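Local coordinates for protein beta-galactosidase/beta-glucuronidase (Faecalibacterium prausnitzii L2-6, PDB 6MVF) that binds flavin mononucleotide and is a family 2 glycoside hydrolase, probably cleaving beta-glucuronides, at residues F343-A346 against C347-L350; Y386-P389 against S390-F393. All blocks are in the same frame, centred on the assembly; numbering follows the deposited sequence.

Interaction 1: F343-A346 against C347-L350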
loop_
_atom_site.group_PDB
_atom_site.type_symbol
_atom_site.label_atom_id
_atom_site.label_comp_id
_atom_site.label_asym_id
_atom_site.label_seq_id
_atom_site.Cartn_x
_atom_site.Cartn_y
_atom_site.Cartn_z
ATOM N N PHE A 343 -8.766 3.107 -20.442
ATOM C CA PHE A 343 -8.176 4.293 -21.057
ATOM C C PHE A 343 -9.163 5.451 -21.103
ATOM O O PHE A 343 -8.754 6.605 -20.926
ATOM C CB PHE A 343 -7.610 4.015 -22.459
ATOM C CG PHE A 343 -6.679 5.112 -22.944
ATOM C CD1 PHE A 343 -5.313 5.063 -22.662
ATOM C CD2 PHE A 343 -7.170 6.228 -23.613
ATOM C CE1 PHE A 343 -4.449 6.087 -23.064
ATOM C CE2 PHE A 343 -6.301 7.254 -24.024
ATOM C CZ PHE A 343 -4.941 7.181 -23.742
ATOM N N TYR A 344 -10.458 5.179 -21.325
ATOM C CA TYR A 344 -11.439 6.256 -21.218
ATOM C C TYR A 344 -11.458 6.822 -19.808
ATOM O O TYR A 344 -11.460 8.044 -19.629
ATOM C CB TYR A 344 -12.836 5.792 -21.628
ATOM C CG TYR A 344 -12.955 5.418 -23.091
ATOM C CD1 TYR A 344 -12.644 6.329 -24.092
ATOM C CD2 TYR A 344 -13.356 4.142 -23.468
ATOM C CE1 TYR A 344 -12.729 5.975 -25.427
ATOM C CE2 TYR A 344 -13.440 3.779 -24.792
ATOM C CZ TYR A 344 -13.129 4.696 -25.773
ATOM O OH TYR A 344 -13.216 4.325 -27.093
ATOM N N ASP A 345 -11.412 5.948 -18.795
ATOM C CA ASP A 345 -11.287 6.405 -17.412
ATOM C C ASP A 345 -10.079 7.330 -17.231
ATOM O O ASP A 345 -10.203 8.439 -16.690
ATOM C CB ASP A 345 -11.182 5.200 -16.477
ATOM C CG ASP A 345 -12.504 4.450 -16.319
ATOM O OD1 ASP A 345 -13.574 5.074 -16.533
ATOM O OD2 ASP A 345 -12.466 3.237 -15.961
ATOM N N ALA A 346 -8.898 6.886 -17.690
ATOM C CA ALA A 346 -7.706 7.727 -17.638
ATOM C C ALA A 346 -7.902 9.063 -18.353
ATOM O O ALA A 346 -7.362 10.083 -17.913
ATOM C CB ALA A 346 -6.510 7.000 -18.237
ATOM N N CYS A 347 -8.673 9.091 -19.440
ATOM C CA CYS A 347 -8.923 10.362 -20.124
ATOM C C CYS A 347 -9.852 11.274 -19.323
ATOM O O CYS A 347 -9.622 12.489 -19.242
ATOM C CB CYS A 347 -9.498 10.092 -21.509
ATOM S SG CYS A 347 -8.234 9.453 -22.595
ATOM N N ASP A 348 -10.928 10.714 -18.769
ATOM C CA ASP A 348 -11.798 11.476 -17.886
ATOM C C ASP A 348 -11.009 12.088 -16.733
ATOM O O ASP A 348 -11.251 13.237 -16.333
ATOM C CB ASP A 348 -12.911 10.571 -17.327
ATOM C CG ASP A 348 -13.844 9.978 -18.416
ATOM O OD1 ASP A 348 -14.053 10.583 -19.492
ATOM O OD2 ASP A 348 -14.405 8.889 -18.170
ATOM N N GLU A 349 -10.063 11.331 -16.176
ATOM C CA GLU A 349 -9.398 11.783 -14.957
ATOM C C GLU A 349 -8.240 12.725 -15.251
ATOM O O GLU A 349 -8.060 13.716 -14.539
ATOM C CB GLU A 349 -8.929 10.582 -14.137
ATOM C CG GLU A 349 -10.090 9.916 -13.414
ATOM C CD GLU A 349 -10.026 8.389 -13.443
ATOM O OE1 GLU A 349 -8.883 7.842 -13.447
ATOM O OE2 GLU A 349 -11.127 7.751 -13.466
ATOM N N LEU A 350 -7.447 12.450 -16.290
ATOM C CA LEU A 350 -6.339 13.334 -16.609
ATOM C C LEU A 350 -6.753 14.511 -17.478
ATOM O O LEU A 350 -6.009 15.496 -17.553
ATOM C CB LEU A 350 -5.214 12.543 -17.278
ATOM C CG LEU A 350 -4.621 11.474 -16.346
ATOM C CD1 LEU A 350 -3.550 10.649 -17.032
ATOM C CD2 LEU A 350 -4.030 12.122 -15.120
HETATM O O HOH W 1 -14.516 7.552 -15.280
#
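Cys-347 sits one helical turn after Phe-343 and turns its sulfur to that ring. SG is 3.3 Å from CE2 of Phe-343 and 4.2 Å from the ring centroid. The approach is oblique, 52° off the ring normal, and makes a cysteine sulfur-aromatic contact. The Phe-343 side chain leaves its backbone with CG anti to N (chi1 -164°), and this swings the ring along the helix to the cysteine. On the inner side Cys-347 also packs on Ile-332 and Val-354 of the flanking strands. Ala-346 contributes mainly backbone: its O accepts from N of Leu-350 at 2.9 Å, while its methyl packs against Tyr-318 and Ala-321 of helix 314-327. Asp-345 O likewise accepts from Glu-349 N at 2.9 Å. Two acidic side chains of this helix lie close together. OD1 of Asp-345 is 4.2 Å from OD2 of Asp-348, and one water donates to both, at 2.9 Å to Asp-345 OD1 and 3.2 Å to Asp-348 OD2. Asp-348 is also held by His-388 and Ser-390, and Glu-349 OE1 by Tyr-318. The chemistry is thus two-sided. The cysteine sulfur and the phenyl ring face the barrel strands, while Asp-345 and Asp-348 would repel each other. The shared water and the bond of Asp-348 to His-388 probably offset this.

Interaction 2: Y386-P389 against S390-F393. With FMN (flavin mononucleotide), chain G.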
loop_
_atom_site.group_PDB
_atom_site.type_symbol
_atom_site.label_atom_id
_atom_site.label_comp_id
_atom_site.label_asym_id
_atom_site.label_seq_id
_atom_site.Cartn_x
_atom_site.Cartn_y
_atom_site.Cartn_z
ATOM N N TYR A 386 -21.264 6.191 -23.049
ATOM C CA TYR A 386 -22.071 7.406 -23.011
ATOM C C TYR A 386 -21.723 8.318 -21.832
ATOM O O TYR A 386 -21.857 9.538 -21.946
ATOM C CB TYR A 386 -23.553 7.045 -22.971
ATOM C CG TYR A 386 -24.443 8.267 -23.031
ATOM C CD1 TYR A 386 -24.924 8.862 -21.868
ATOM C CD2 TYR A 386 -24.782 8.840 -24.252
ATOM C CE1 TYR A 386 -25.731 9.987 -21.927
ATOM C CE2 TYR A 386 -25.584 9.956 -24.321
ATOM C CZ TYR A 386 -26.062 10.527 -23.161
ATOM O OH TYR A 386 -26.867 11.645 -23.234
ATOM N N ASN A 387 -21.282 7.766 -20.695
ATOM C CA ASN A 387 -21.108 8.616 -19.522
ATOM C C ASN A 387 -19.737 9.279 -19.416
ATOM O O ASN A 387 -19.563 10.138 -18.546
ATOM C CB ASN A 387 -21.403 7.817 -18.262
ATOM C CG ASN A 387 -22.829 7.313 -18.238
ATOM O OD1 ASN A 387 -23.746 7.972 -18.765
ATOM N ND2 ASN A 387 -23.030 6.120 -17.653
ATOM N N HIS A 388 -18.783 8.946 -20.290
ATOM C CA HIS A 388 -17.442 9.513 -20.218
ATOM C C HIS A 388 -17.419 10.982 -20.622
ATOM O O HIS A 388 -17.705 11.291 -21.787
ATOM C CB HIS A 388 -16.516 8.740 -21.127
ATOM C CG HIS A 388 -16.313 7.319 -20.719
ATOM N ND1 HIS A 388 -15.600 6.963 -19.592
ATOM C CD2 HIS A 388 -16.699 6.162 -21.305
ATOM C CE1 HIS A 388 -15.558 5.647 -19.500
ATOM N NE2 HIS A 388 -16.229 5.137 -20.520
ATOM N N PRO A 389 -17.068 11.918 -19.724
ATOM C CA PRO A 389 -17.011 13.330 -20.147
ATOM C C PRO A 389 -15.885 13.612 -21.128
ATOM O O PRO A 389 -15.965 14.600 -21.872
ATOM C CB PRO A 389 -16.820 14.096 -18.829
ATOM C CG PRO A 389 -16.189 13.111 -17.892
ATOM C CD PRO A 389 -16.751 11.759 -18.288
ATOM N N SER A 390 -14.853 12.762 -21.170
ATOM C CA SER A 390 -13.728 13.035 -22.055
ATOM C C SER A 390 -14.118 12.851 -23.520
ATOM O O SER A 390 -13.501 13.454 -24.402
ATOM C CB SER A 390 -12.528 12.144 -21.692
ATOM O OG SER A 390 -12.783 10.768 -21.985
ATOM N N ILE A 391 -15.120 12.029 -23.805
ATOM C CA ILE A 391 -15.498 11.770 -25.192
ATOM C C ILE A 391 -16.327 12.943 -25.699
ATOM O O ILE A 391 -17.416 13.216 -25.187
ATOM C CB ILE A 391 -16.261 10.439 -25.331
ATOM C CG1 ILE A 391 -15.369 9.286 -24.850
ATOM C CG2 ILE A 391 -16.723 10.238 -26.783
ATOM C CD1 ILE A 391 -15.965 7.897 -24.983
ATOM N N LEU A 392 -15.805 13.649 -26.701
ATOM C CA LEU A 392 -16.527 14.768 -27.302
ATOM C C LEU A 392 -17.004 14.500 -28.728
ATOM O O LEU A 392 -18.011 15.072 -29.148
ATOM C CB LEU A 392 -15.659 16.034 -27.288
ATOM C CG LEU A 392 -14.984 16.445 -25.976
ATOM C CD1 LEU A 392 -14.467 17.856 -26.118
ATOM C CD2 LEU A 392 -15.922 16.327 -24.785
ATOM N N PHE A 393 -16.345 13.603 -29.457
ATOM C CA PHE A 393 -16.652 13.328 -30.847
ATOM C C PHE A 393 -16.766 11.826 -31.089
ATOM O O PHE A 393 -15.913 11.050 -30.646
ATOM C CB PHE A 393 -15.568 13.929 -31.734
ATOM C CG PHE A 393 -15.145 15.308 -31.321
ATOM C CD1 PHE A 393 -15.775 16.432 -31.849
ATOM C CD2 PHE A 393 -14.101 15.488 -30.428
ATOM C CE1 PHE A 393 -15.381 17.723 -31.481
ATOM C CE2 PHE A 393 -13.703 16.754 -30.050
ATOM C CZ PHE A 393 -14.345 17.886 -30.583
HETATM N N1 FMN G . -32.486 0.361 -22.608
HETATM C C2 FMN G . -32.377 -0.655 -21.748
HETATM O O2 FMN G . -33.290 -1.469 -21.600
HETATM N N3 FMN G . -31.300 -0.864 -21.025
HETATM C C4 FMN G . -30.258 -0.094 -21.070
HETATM O O4 FMN G . -29.261 -0.296 -20.395
HETATM C C4A FMN G . -30.309 1.020 -21.953
HETATM N N5 FMN G . -29.258 1.787 -22.012
HETATM C C5A FMN G . -29.233 2.836 -22.809
HETATM C C6 FMN G . -28.113 3.625 -22.839
HETATM C C7 FMN G . -28.068 4.708 -23.642
HETATM C C7M FMN G . -26.854 5.551 -23.670
HETATM C C8 FMN G . -29.210 5.017 -24.493
HETATM C C8M FMN G . -29.161 6.198 -25.397
HETATM C C9 FMN G . -30.334 4.222 -24.457
HETATM C C9A FMN G . -30.395 3.138 -23.636
HETATM N N10 FMN G . -31.512 2.317 -23.620
HETATM C C10 FMN G . -31.497 1.225 -22.754
HETATM C "C1'" FMN G . -32.633 2.724 -24.456
HETATM C "C2'" FMN G . -33.123 1.909 -25.628
HETATM O "O2'" FMN G . -32.310 2.389 -26.668
HETATM C "C3'" FMN G . -34.543 2.241 -26.033
HETATM O "O3'" FMN G . -35.203 2.875 -24.960
HETATM C "C4'" FMN G . -35.400 1.041 -26.366
HETATM O "O4'" FMN G . -35.113 0.062 -25.379
HETATM C "C5'" FMN G . -35.205 0.494 -27.782
HETATM O "O5'" FMN G . -34.301 -0.595 -27.797
HETATM P P FMN G . -33.622 -1.163 -29.112
HETATM O O1P FMN G . -33.471 -2.594 -28.781
HETATM O O2P FMN G . -34.584 -0.841 -30.217
HETATM O O3P FMN G . -32.320 -0.475 -29.345
#
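The imidazole of His-388 meets the CD1 methyl of Ile-391 obliquely, with CD2 of His-388 4.1 Å from CD1. CB of His-388 is 3.9 Å from CG1 of Ile-391. Both ring nitrogens are hydrogen-bonded: ND1 to OD2 of Asp-348, NE2 to OE1 of Gln-341. The ring of Tyr-344 also meets the imidazole, their planes at about 35°. On the Tyr-386 ring, OD1 of Asn-387 lies at the edge, in plane. The C7M methyl of FMN comes to the ring obliquely, and Arg-427 adds a cation-pi contact. With CG anti to the backbone N (chi1 -176°), CB and CG of Tyr-386 both lie 3.7 Å from C7M of FMN. Phe-393 has CB of Leu-392 over one face, 3.4 Å above the plane and offset toward the rim. The backbone makes a type I beta turn from His-388 to Ile-391. Its closing bond, Ile-391 N to His-388 O, is weak at 3.4 Å. Pro-389 O accepts from Arg-277. Tyr-386, two residues before the turn, lines the flavin pocket. The turn links helix 368-385 to strand 391-398 of the TIM barrel. It packs on helix 341-350, and strand 391-398 pairs in parallel with strand 353-357.

Overall arrangement
Both contacts are local, so neither closes a long loop. From the N terminus, strand 331-334 leads to helix 341-350, which holds interaction 1, and then to strand 353-357. Helix 368-385 follows, and interaction 2 turns the chain from it into strand 391-398. The two lie in series and neither nest nor cross. Their centres are about 10 Å apart, and they touch directly. Asp-348 OD2 lies 2.7 Å from His-388 ND1, and Asp-348 OD1 lies 2.9 Å from Ser-390 N, both probable hydrogen bonds. These links tie one barrel helix to the turn before the strand that pairs with 353-357. Interaction 2 reaches the FMN; interaction 1 stays farther off.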